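Local coordinates for protein folylpolyglutamate synthase/dihydrofolate synthase (Thermotoga maritima, PDB 1O5Z) that probably catalyses the ATP-dependent joining of L-glutamate to 7,8-dihydropteroate and to tetrahydrofolyl polyglutamates, building and lengthening the glutamate tail of folates, at residues E36-L41 with T165-P170; T415-T418 with L423-Y426. All coordinates share one frame; numbering follows the deposited sequence.

Interaction 1: residues E36-L41 with T165-P170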
ATOM      1  N   GLU A  36       4.861 -10.440  21.256  1.00 43.54           N
ATOM      2  CA  GLU A  36       5.556 -11.544  21.890  1.00 43.39           C
ATOM      3  C   GLU A  36       5.946 -12.609  20.905  1.00 42.78           C
ATOM      4  O   GLU A  36       7.103 -13.027  20.895  1.00 42.97           O
ATOM      5  CB  GLU A  36       4.719 -12.166  23.002  1.00 43.81           C
ATOM      6  CG  GLU A  36       4.607 -11.298  24.234  1.00 44.61           C
ATOM      7  CD  GLU A  36       3.589 -10.193  24.048  1.00 46.95           C
ATOM      8  OE1 GLU A  36       2.485 -10.504  23.558  1.00 46.87           O
ATOM      9  OE2 GLU A  36       3.904  -9.038  24.392  1.00 47.50           O
ATOM     10  N   ARG A  37       5.019 -13.036  20.060  1.00 42.27           N
ATOM     11  CA  ARG A  37       5.371 -14.050  19.044  1.00 41.87           C
ATOM     12  C   ARG A  37       6.381 -13.570  17.998  1.00 42.23           C
ATOM     13  O   ARG A  37       7.246 -14.325  17.594  1.00 41.74           O
ATOM     14  CB  ARG A  37       4.132 -14.588  18.352  1.00 41.88           C
ATOM     15  CG  ARG A  37       3.143 -15.293  19.257  1.00 40.27           C
ATOM     16  CD  ARG A  37       1.914 -15.777  18.473  1.00 42.45           C
ATOM     17  NE  ARG A  37       1.293 -14.620  17.842  1.00 41.57           N
ATOM     18  CZ  ARG A  37       0.371 -13.817  18.401  1.00 42.82           C
ATOM     19  NH1 ARG A  37      -0.052 -12.750  17.732  1.00 44.32           N
ATOM     20  NH2 ARG A  37      -0.189 -14.086  19.570  1.00 44.71           N
ATOM     21  N   ILE A  38       6.279 -12.318  17.559  1.00 42.52           N
ATOM     22  CA  ILE A  38       7.174 -11.795  16.521  1.00 42.65           C
ATOM     23  C   ILE A  38       8.574 -11.573  17.121  1.00 42.40           C
ATOM     24  O   ILE A  38       9.579 -11.823  16.482  1.00 42.09           O
ATOM     25  CB  ILE A  38       6.611 -10.471  15.865  1.00 42.97           C
ATOM     26  CG1 ILE A  38       7.549  -9.962  14.743  1.00 42.74           C
ATOM     27  CG2 ILE A  38       6.423  -9.358  16.916  1.00 42.26           C
ATOM     28  CD1 ILE A  38       7.741 -10.913  13.577  1.00 44.23           C
ATOM     29  N   SER A  39       8.626 -11.079  18.345  1.00 42.59           N
ATOM     30  CA  SER A  39       9.895 -10.912  19.035  1.00 43.14           C
ATOM     31  C   SER A  39      10.640 -12.257  19.223  1.00 43.47           C
ATOM     32  O   SER A  39      11.846 -12.343  18.994  1.00 43.79           O
ATOM     33  CB  SER A  39       9.677 -10.236  20.373  1.00 43.55           C
ATOM     34  OG  SER A  39       9.084  -8.977  20.189  1.00 44.36           O
ATOM     35  N   MET A  40       9.913 -13.299  19.598  1.00 42.99           N
ATOM     36  CA  MET A  40      10.494 -14.624  19.729  1.00 43.66           C
ATOM     37  C   MET A  40      10.923 -15.232  18.384  1.00 43.40           C
ATOM     38  O   MET A  40      11.978 -15.809  18.267  1.00 43.84           O
ATOM     39  CB  MET A  40       9.466 -15.529  20.420  1.00 43.85           C
ATOM     40  CG  MET A  40       9.935 -16.912  20.777  1.00 45.97           C
ATOM     41  SD  MET A  40       8.641 -17.928  21.556  1.00 45.12           S
ATOM     42  CE  MET A  40       7.931 -16.689  22.668  1.00 45.19           C
ATOM     43  N   LEU A  41      10.102 -15.142  17.362  1.00 43.77           N
ATOM     44  CA  LEU A  41      10.515 -15.608  16.035  1.00 43.85           C
ATOM     45  C   LEU A  41      11.813 -14.944  15.588  1.00 43.52           C
ATOM     46  O   LEU A  41      12.785 -15.622  15.270  1.00 44.55           O
ATOM     47  CB  LEU A  41       9.416 -15.339  15.005  1.00 44.08           C
ATOM     48  CG  LEU A  41       9.615 -15.681  13.531  1.00 44.01           C
ATOM     49  CD1 LEU A  41      10.096 -17.112  13.376  1.00 42.89           C
ATOM     50  CD2 LEU A  41       8.330 -15.459  12.755  1.00 43.65           C
ATOM     51  N   THR A 165       5.719  -5.272  12.536  1.00 46.87           N
ATOM     52  CA  THR A 165       6.824  -4.403  12.169  1.00 46.56           C
ATOM     53  C   THR A 165       7.357  -3.552  13.310  1.00 46.81           C
ATOM     54  O   THR A 165       8.420  -2.926  13.178  1.00 47.48           O
ATOM     55  CB  THR A 165       6.410  -3.393  11.022  1.00 47.32           C
ATOM     56  OG1 THR A 165       5.304  -2.599  11.447  1.00 44.79           O
ATOM     57  CG2 THR A 165       5.928  -4.089   9.740  1.00 45.37           C
ATOM     58  N   ASN A 166       6.599  -3.441  14.395  1.00 46.92           N
ATOM     59  CA  ASN A 166       6.916  -2.484  15.470  1.00 46.81           C
ATOM     60  C   ASN A 166       8.012  -2.952  16.448  1.00 47.62           C
ATOM     61  O   ASN A 166       8.191  -2.387  17.528  1.00 48.39           O
ATOM     62  CB  ASN A 166       5.641  -2.147  16.250  1.00 46.84           C
ATOM     63  CG  ASN A 166       5.784  -0.896  17.034  1.00 45.77           C
ATOM     64  OD1 ASN A 166       6.430   0.068  16.564  1.00 45.88           O
ATOM     65  ND2 ASN A 166       5.233  -0.889  18.255  1.00 42.05           N
ATOM     66  N   VAL A 167       8.729  -3.996  16.057  1.00 48.13           N
ATOM     67  CA  VAL A 167       9.893  -4.466  16.762  1.00 48.44           C
ATOM     68  C   VAL A 167      11.120  -3.612  16.458  1.00 50.11           C
ATOM     69  O   VAL A 167      12.171  -3.797  17.062  1.00 49.95           O
ATOM     70  CB  VAL A 167      10.143  -5.945  16.446  1.00 48.06           C
ATOM     71  CG1 VAL A 167       8.973  -6.772  16.953  1.00 48.08           C
ATOM     72  CG2 VAL A 167      10.348  -6.198  14.978  1.00 46.55           C
ATOM     73  N   VAL A 168      10.995  -2.696  15.491  1.00 51.17           N
ATOM     74  CA  VAL A 168      12.139  -1.903  15.049  1.00 52.50           C
ATOM     75  C   VAL A 168      12.344  -0.702  15.949  1.00 52.70           C
ATOM     76  O   VAL A 168      11.437  -0.302  16.675  1.00 52.85           O
ATOM     77  CB  VAL A 168      11.989  -1.379  13.583  1.00 52.60           C
ATOM     78  CG1 VAL A 168      11.784  -2.519  12.629  1.00 55.13           C
ATOM     79  CG2 VAL A 168      10.863  -0.343  13.431  1.00 52.61           C
ATOM     80  N   PHE A 169      13.565  -0.162  15.890  1.00 52.87           N
ATOM     81  CA  PHE A 169      13.892   1.189  16.355  1.00 52.74           C
ATOM     82  C   PHE A 169      14.416   2.017  15.152  1.00 50.62           C
ATOM     83  O   PHE A 169      15.566   1.891  14.747  1.00 49.80           O
ATOM     84  CB  PHE A 169      14.929   1.104  17.442  1.00 54.25           C
ATOM     85  CG  PHE A 169      14.679   2.026  18.534  1.00 55.99           C
ATOM     86  CD1 PHE A 169      13.891   1.625  19.617  1.00 57.45           C
ATOM     87  CD2 PHE A 169      15.215   3.331  18.491  1.00 59.68           C
ATOM     88  CE1 PHE A 169      13.629   2.495  20.662  1.00 60.53           C
ATOM     89  CE2 PHE A 169      14.988   4.243  19.548  1.00 60.19           C
ATOM     90  CZ  PHE A 169      14.199   3.833  20.647  1.00 60.45           C
ATOM     91  N   PRO A 170      13.533   2.791  14.537  1.00 48.85           N
ATOM     92  CA  PRO A 170      13.835   3.405  13.264  1.00 48.52           C
ATOM     93  C   PRO A 170      14.565   4.736  13.370  1.00 47.99           C
ATOM     94  O   PRO A 170      14.721   5.287  14.454  1.00 48.03           O
ATOM     95  CB  PRO A 170      12.441   3.617  12.661  1.00 48.13           C
ATOM     96  CG  PRO A 170      11.564   3.852  13.806  1.00 48.83           C
ATOM     97  CD  PRO A 170      12.154   3.102  14.974  1.00 48.85           C
TER

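Interaction 2: residues T415-T418 with L423-Y426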
ATOM      1  N   THR A 415     -11.159   3.475 -19.384  1.00 43.46           N
ATOM      2  CA  THR A 415     -11.930   2.470 -18.651  1.00 43.18           C
ATOM      3  C   THR A 415     -11.500   2.433 -17.208  1.00 43.40           C
ATOM      4  O   THR A 415     -10.315   2.273 -16.926  1.00 42.95           O
ATOM      5  CB  THR A 415     -11.721   1.106 -19.268  1.00 42.98           C
ATOM      6  OG1 THR A 415     -12.273   1.096 -20.578  1.00 43.29           O
ATOM      7  CG2 THR A 415     -12.523   0.034 -18.534  1.00 43.00           C
ATOM      8  N   VAL A 416     -12.472   2.570 -16.305  1.00 43.93           N
ATOM      9  CA  VAL A 416     -12.283   2.486 -14.878  1.00 43.93           C
ATOM     10  C   VAL A 416     -12.588   1.045 -14.470  1.00 44.86           C
ATOM     11  O   VAL A 416     -13.682   0.566 -14.663  1.00 44.66           O
ATOM     12  CB  VAL A 416     -13.225   3.442 -14.116  1.00 44.09           C
ATOM     13  CG1 VAL A 416     -13.103   3.210 -12.605  1.00 44.64           C
ATOM     14  CG2 VAL A 416     -12.954   4.904 -14.478  1.00 43.24           C
ATOM     15  N   VAL A 417     -11.587   0.365 -13.908  1.00 45.96           N
ATOM     16  CA  VAL A 417     -11.731  -0.977 -13.395  1.00 45.69           C
ATOM     17  C   VAL A 417     -11.712  -0.895 -11.857  1.00 46.30           C
ATOM     18  O   VAL A 417     -10.715  -0.546 -11.243  1.00 46.77           O
ATOM     19  CB  VAL A 417     -10.589  -1.892 -13.929  1.00 45.83           C
ATOM     20  CG1 VAL A 417     -10.743  -3.307 -13.397  1.00 46.00           C
ATOM     21  CG2 VAL A 417     -10.584  -1.910 -15.443  1.00 43.58           C
ATOM     22  N   THR A 418     -12.819  -1.254 -11.234  1.00 46.71           N
ATOM     23  CA  THR A 418     -12.960  -1.058  -9.821  1.00 46.86           C
ATOM     24  C   THR A 418     -14.006  -1.996  -9.195  1.00 45.93           C
ATOM     25  O   THR A 418     -14.640  -2.768  -9.868  1.00 45.97           O
ATOM     26  CB  THR A 418     -13.298   0.470  -9.598  1.00 46.88           C
ATOM     27  OG1 THR A 418     -13.222   0.771  -8.218  1.00 49.01           O
ATOM     28  CG2 THR A 418     -14.724   0.855  -9.963  1.00 47.32           C
ATOM     29  N   LEU A 423     -10.250  -8.089  -8.259  1.00 45.53           N
ATOM     30  CA  LEU A 423     -10.489  -7.695  -9.638  1.00 46.22           C
ATOM     31  C   LEU A 423      -9.360  -6.800 -10.175  1.00 46.47           C
ATOM     32  O   LEU A 423      -8.782  -7.053 -11.245  1.00 47.77           O
ATOM     33  CB  LEU A 423     -11.817  -6.960  -9.763  1.00 45.93           C
ATOM     34  CG  LEU A 423     -12.090  -6.418 -11.165  1.00 47.01           C
ATOM     35  CD1 LEU A 423     -12.282  -7.602 -12.163  1.00 49.16           C
ATOM     36  CD2 LEU A 423     -13.260  -5.513 -11.151  1.00 47.41           C
ATOM     37  N   VAL A 424      -9.046  -5.734  -9.460  1.00 45.64           N
ATOM     38  CA  VAL A 424      -8.005  -4.844  -9.949  1.00 45.71           C
ATOM     39  C   VAL A 424      -6.622  -5.534 -10.082  1.00 44.81           C
ATOM     40  O   VAL A 424      -5.929  -5.343 -11.057  1.00 44.93           O
ATOM     41  CB  VAL A 424      -7.933  -3.593  -9.110  1.00 45.68           C
ATOM     42  CG1 VAL A 424      -6.766  -2.755  -9.541  1.00 46.65           C
ATOM     43  CG2 VAL A 424      -9.255  -2.798  -9.267  1.00 46.52           C
ATOM     44  N   GLY A 425      -6.222  -6.335  -9.118  1.00 44.16           N
ATOM     45  CA  GLY A 425      -4.932  -6.956  -9.175  1.00 43.35           C
ATOM     46  C   GLY A 425      -4.866  -7.928 -10.314  1.00 43.94           C
ATOM     47  O   GLY A 425      -3.824  -8.080 -10.932  1.00 43.66           O
ATOM     48  N   TYR A 426      -5.976  -8.592 -10.595  1.00 44.38           N
ATOM     49  CA  TYR A 426      -6.056  -9.572 -11.665  1.00 45.00           C
ATOM     50  C   TYR A 426      -5.938  -8.959 -13.038  1.00 44.48           C
ATOM     51  O   TYR A 426      -5.182  -9.399 -13.878  1.00 45.09           O
ATOM     52  CB  TYR A 426      -7.395 -10.267 -11.539  1.00 45.37           C
ATOM     53  CG  TYR A 426      -7.669 -11.400 -12.519  1.00 45.07           C
ATOM     54  CD1 TYR A 426      -7.201 -12.702 -12.298  1.00 42.95           C
ATOM     55  CD2 TYR A 426      -8.452 -11.167 -13.646  1.00 45.30           C
ATOM     56  CE1 TYR A 426      -7.510 -13.693 -13.185  1.00 41.40           C
ATOM     57  CE2 TYR A 426      -8.731 -12.143 -14.526  1.00 43.20           C
ATOM     58  CZ  TYR A 426      -8.275 -13.396 -14.298  1.00 43.14           C
ATOM     59  OH  TYR A 426      -8.632 -14.327 -15.229  1.00 43.12           O
TER

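Interaction 1: residues E36-L41 with T165-P170
Ser39 and Val167 mark the closest approach of the two backbones, with 6.8 Å between the Ser39 CA and the Val167 CA, where the helix turn 36-41 faces the irregular loop 165-170. The contact is small, burying 107 Å² in all, and every close approach in it is made to one methyl, Val167 CG1. Val167 directs its CB toward the helix and meets it through CG1 alone. The chi1 of -63° places this methyl opposite the carbonyl carbon and beside the backbone N. Ile38 also points its CB across the gap, and its branch methyl CG2 comes within 3.6 Å of Val167 CG1. Ile38 CG1 follows behind, 4.1 Å from the same Val167 CG1, so the fork at the isoleucine CB receives the valine methyl; the two side chains cross obliquely. With Ile38 chi1 at -178°, CG1 stands anti to the amide nitrogen and CG2 occupies the position between N and C. Ser39 flanks the methyl on the helix side: its OG is 3.9 Å from Val167 CG1, a van der Waals neighbour, while the hydroxyl bonds back to Leu35 O, just ahead of the helix.

Around this point, Phe141 of helix 132-146 also touches Val167. On the loop, Asn166 ND2 bonds to Arg161 O and Gly199 O.

The contact thus joins the early helix 36-44 to a loop of the Mur ligase middle domain that leads into the central sheet. No hydrogen bond or salt bridge crosses it. Its chemistry is therefore van der Waals contact of one valine methyl with an isoleucine branch and a serine hydroxyl, with only a partial withdrawal from solvent, while the bonds of Asn166 probably hold the loop in place.

Interaction 2: residues T415-T418 with L423-Y426
Leu423 reaches from the first turn of helix 421-433 to the end of strand 414-418, and its path can be traced atom by atom. CB points toward the strand but stands back from it. CG, anti to the amide nitrogen (chi1 176°), comes 4.1 Å from Val417 CG1. At the tip, CD2 is shared: it lies 4.0 Å from Val417 CG1 and 3.3 Å from Thr418 O. No strand atom lies within 4.2 Å of CD1. The Leu423 and Val417 side chains cross at about a right angle. The next helix residue repeats the pattern on the backbone, Val424 CG2 sitting 3.3 Å from Val417 O and 4.1 Å from Thr418 CA. Thr418 turns its CB away from the helix, and its OG1 bonds to Asp321 O.

Ile408 and Leu320 touch Val417, and Pro404 touches Leu423. The unit is a strand running through a short loop into a helix packed on its own sheet, part of the Mur ligase glutamate ligase domain. All four touching residues are buried, and no hydrogen bond crosses between them; the helix rests on the strand by van der Waals contact, its methyls against the Val417 side chain and the carbonyl oxygens of Val417 and Thr418.

Interactions 1 and 2 belong to different parts of a two-domain ligase: 36-41 with 165-170 lies at the middle domain, 415-418 with 423-426 in the glutamate ligase domain. Their centres are 35 Å apart on opposite sides of the chain's centre, and their nearest atoms remain about 22 Å apart. Both bring a helix against another element through methyl contacts, one a loop remote in sequence, one the strand just before it. In Mur ligase relatives the active site lies between these domains. Interaction 2 is tied to that interface, since Gly425 O bonds to Ser90 OG of the middle domain; the loop of interaction 1 packs on strand 53-58, which probably leads into the nucleotide-binding P-loop.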